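Local coordinates for protein endoglucanase (Ruminococcus champanellensis, PDB 6WQV) that probably cleaves internal beta-1,4 glycosidic bonds of cellulose and, with broad specificity, of other plant polysaccharides such as xylan, at residues D109-C114 with D154-F159. Sequence-based numbering, arbitrary orientation.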
loop_
_atom_site.group_PDB
_atom_site.type_symbol
_atom_site.label_atom_id
_atom_site.label_comp_id
_atom_site.label_asym_id
_atom_site.label_seq_id
_atom_site.Cartn_x
_atom_site.Cartn_y
_atom_site.Cartn_z
ATOM N N ASP A 109 -8.688 1.651 16.476
ATOM C CA ASP A 109 -8.933 1.685 17.913
ATOM C C ASP A 109 -7.649 1.698 18.726
ATOM O O ASP A 109 -7.711 1.863 19.952
ATOM C CB ASP A 109 -9.765 0.480 18.330
ATOM C CG ASP A 109 -11.151 0.502 17.743
ATOM O OD1 ASP A 109 -11.624 1.589 17.344
ATOM O OD2 ASP A 109 -11.773 -0.575 17.681
ATOM N N ASN A 110 -6.507 1.502 18.083
ATOM C CA ASN A 110 -5.202 1.698 18.695
ATOM C C ASN A 110 -4.670 3.111 18.491
ATOM O O ASN A 110 -3.487 3.358 18.749
ATOM C CB ASN A 110 -4.206 0.688 18.140
ATOM C CG ASN A 110 -4.010 -0.493 19.052
ATOM O OD1 ASN A 110 -3.858 -0.332 20.260
ATOM N ND2 ASN A 110 -4.015 -1.690 18.484
ATOM N N ASP A 111 -5.508 4.038 18.016
ATOM C CA ASP A 111 -5.096 5.428 17.837
ATOM C C ASP A 111 -3.965 5.513 16.820
ATOM O O ASP A 111 -3.033 6.311 16.958
ATOM C CB ASP A 111 -4.689 6.025 19.184
ATOM C CG ASP A 111 -4.695 7.537 19.208
ATOM O OD1 ASP A 111 -5.275 8.196 18.310
ATOM O OD2 ASP A 111 -4.105 8.066 20.172
ATOM N N MET A 112 -4.036 4.655 15.805
ATOM C CA MET A 112 -3.070 4.604 14.724
ATOM C C MET A 112 -3.703 5.111 13.434
ATOM O O MET A 112 -4.929 5.151 13.289
ATOM C CB MET A 112 -2.582 3.170 14.494
ATOM C CG MET A 112 -1.851 2.587 15.681
ATOM S SD MET A 112 -1.497 0.815 15.584
ATOM C CE MET A 112 0.110 0.793 14.813
ATOM N N TYR A 113 -2.844 5.487 12.494
ATOM C CA TYR A 113 -3.272 5.747 11.122
ATOM C C TYR A 113 -3.430 4.431 10.383
ATOM O O TYR A 113 -2.712 3.457 10.636
ATOM C CB TYR A 113 -2.272 6.659 10.409
ATOM C CG TYR A 113 -2.366 8.057 10.963
ATOM C CD1 TYR A 113 -1.620 8.437 12.065
ATOM C CD2 TYR A 113 -3.247 8.977 10.414
ATOM C CE1 TYR A 113 -1.728 9.705 12.597
ATOM C CE2 TYR A 113 -3.365 10.247 10.938
ATOM C CZ TYR A 113 -2.605 10.606 12.027
ATOM O OH TYR A 113 -2.724 11.877 12.540
ATOM N N CYS A 114 -4.402 4.397 9.473
ATOM C CA CYS A 114 -4.722 3.191 8.731
ATOM C C CYS A 114 -4.948 3.555 7.274
ATOM O O CYS A 114 -5.654 4.523 6.975
ATOM C CB CYS A 114 -5.976 2.535 9.305
ATOM S SG CYS A 114 -6.415 0.979 8.531
ATOM N N ASP A 154 -12.581 9.004 11.099
ATOM C CA ASP A 154 -11.964 10.325 11.129
ATOM C C ASP A 154 -10.709 10.341 10.249
ATOM O O ASP A 154 -10.518 9.467 9.398
ATOM C CB ASP A 154 -11.765 10.819 12.572
ATOM C CG ASP A 154 -10.695 10.060 13.337
ATOM O OD1 ASP A 154 -9.841 9.379 12.731
ATOM O OD2 ASP A 154 -10.717 10.173 14.583
ATOM N N GLU A 155 -9.852 11.349 10.434
ATOM C CA GLU A 155 -8.713 11.563 9.550
ATOM C C GLU A 155 -7.672 10.463 9.657
ATOM O O GLU A 155 -6.759 10.408 8.823
ATOM C CB GLU A 155 -8.080 12.931 9.828
ATOM C CG GLU A 155 -7.275 13.034 11.117
ATOM C CD GLU A 155 -8.125 13.194 12.367
ATOM O OE1 GLU A 155 -9.368 13.286 12.275
ATOM O OE2 GLU A 155 -7.539 13.230 13.465
ATOM N N HIS A 156 -7.779 9.586 10.657
ATOM C CA HIS A 156 -6.805 8.516 10.771
ATOM C C HIS A 156 -6.968 7.467 9.684
ATOM O O HIS A 156 -6.037 6.697 9.452
ATOM C CB HIS A 156 -6.875 7.852 12.141
ATOM C CG HIS A 156 -6.350 8.705 13.248
ATOM N ND1 HIS A 156 -7.126 9.638 13.899
ATOM C CD2 HIS A 156 -5.124 8.769 13.816
ATOM C CE1 HIS A 156 -6.401 10.235 14.829
ATOM N NE2 HIS A 156 -5.183 9.730 14.795
ATOM N N LEU A 157 -8.120 7.408 9.021
ATOM C CA LEU A 157 -8.335 6.445 7.947
ATOM C C LEU A 157 -8.130 7.120 6.596
ATOM O O LEU A 157 -8.778 8.139 6.291
ATOM C CB LEU A 157 -9.720 5.809 8.007
ATOM C CG LEU A 157 -10.000 4.712 6.981
ATOM C CD1 LEU A 157 -9.035 3.548 7.159
ATOM C CD2 LEU A 157 -11.449 4.273 7.110
ATOM N N ILE A 158 -7.236 6.548 5.799
ATOM C CA ILE A 158 -6.902 6.993 4.454
ATOM C C ILE A 158 -7.333 5.904 3.485
ATOM O O ILE A 158 -7.113 4.715 3.742
ATOM C CB ILE A 158 -5.375 7.197 4.372
ATOM C CG1 ILE A 158 -4.918 8.287 5.339
ATOM C CG2 ILE A 158 -4.935 7.488 2.942
ATOM C CD1 ILE A 158 -3.426 8.241 5.625
ATOM N N PHE A 159 -7.956 6.299 2.379
ATOM C CA PHE A 159 -8.260 5.355 1.313
ATOM C C PHE A 159 -7.202 5.462 0.205
ATOM O O PHE A 159 -6.843 6.574 -0.208
ATOM C CB PHE A 159 -9.603 5.666 0.655
ATOM C CG PHE A 159 -10.805 5.626 1.563
ATOM C CD1 PHE A 159 -10.845 4.864 2.716
ATOM C CD2 PHE A 159 -11.934 6.338 1.203
ATOM C CE1 PHE A 159 -11.989 4.852 3.500
ATOM C CE2 PHE A 159 -13.066 6.323 1.973
ATOM C CZ PHE A 159 -13.097 5.587 3.125
HETATM O O HOH W 1 -2.992 9.782 16.432
#
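Tyr-113 lies with one face of its phenol ring under the imidazole of His-156, whose CD2 sits over the ring centre and 3.6 Å from Tyr-113 CZ. The two planes are inclined at 34°, an oblique aromatic pair. Tyrosine suits the place: its broad face takes the imidazole, while its OH reaches past it to a weak hydrogen bond with Arg-12. With CG beside the backbone N (chi1 -71°), the His-156 ring swings back to Asp-154, and ND1 donates in its own plane to OD1 at 3.0 Å. The same oxygen also accepts from His-156 N, forming an Asx turn, so ring and backbone are gripped together. At the other ring nitrogen, a water 2.7 Å from NE2 makes a weak bond to Asp-111 OD1. Beside the rings the parallel strands 113-117 and 157-160 of the TIM barrel, joined in a beta-alpha-beta unit through helix 129-149, begin to pair: Cys-114 N donates to His-156 O and Cys-114 O accepts from Ile-158 N, both 2.8 Å. Small Cys-114, packed against helix 94-108, leaves room for Leu-157 CD1, 3.9 Å from its CB. An alanine in place of Tyr-113 would probably strip His-156 of its aromatic support and open a gap beneath the imidazole. Two protons given to one carboxylate oxygen would tend to fix the ring's rotation, leaving NE2 turned to the water.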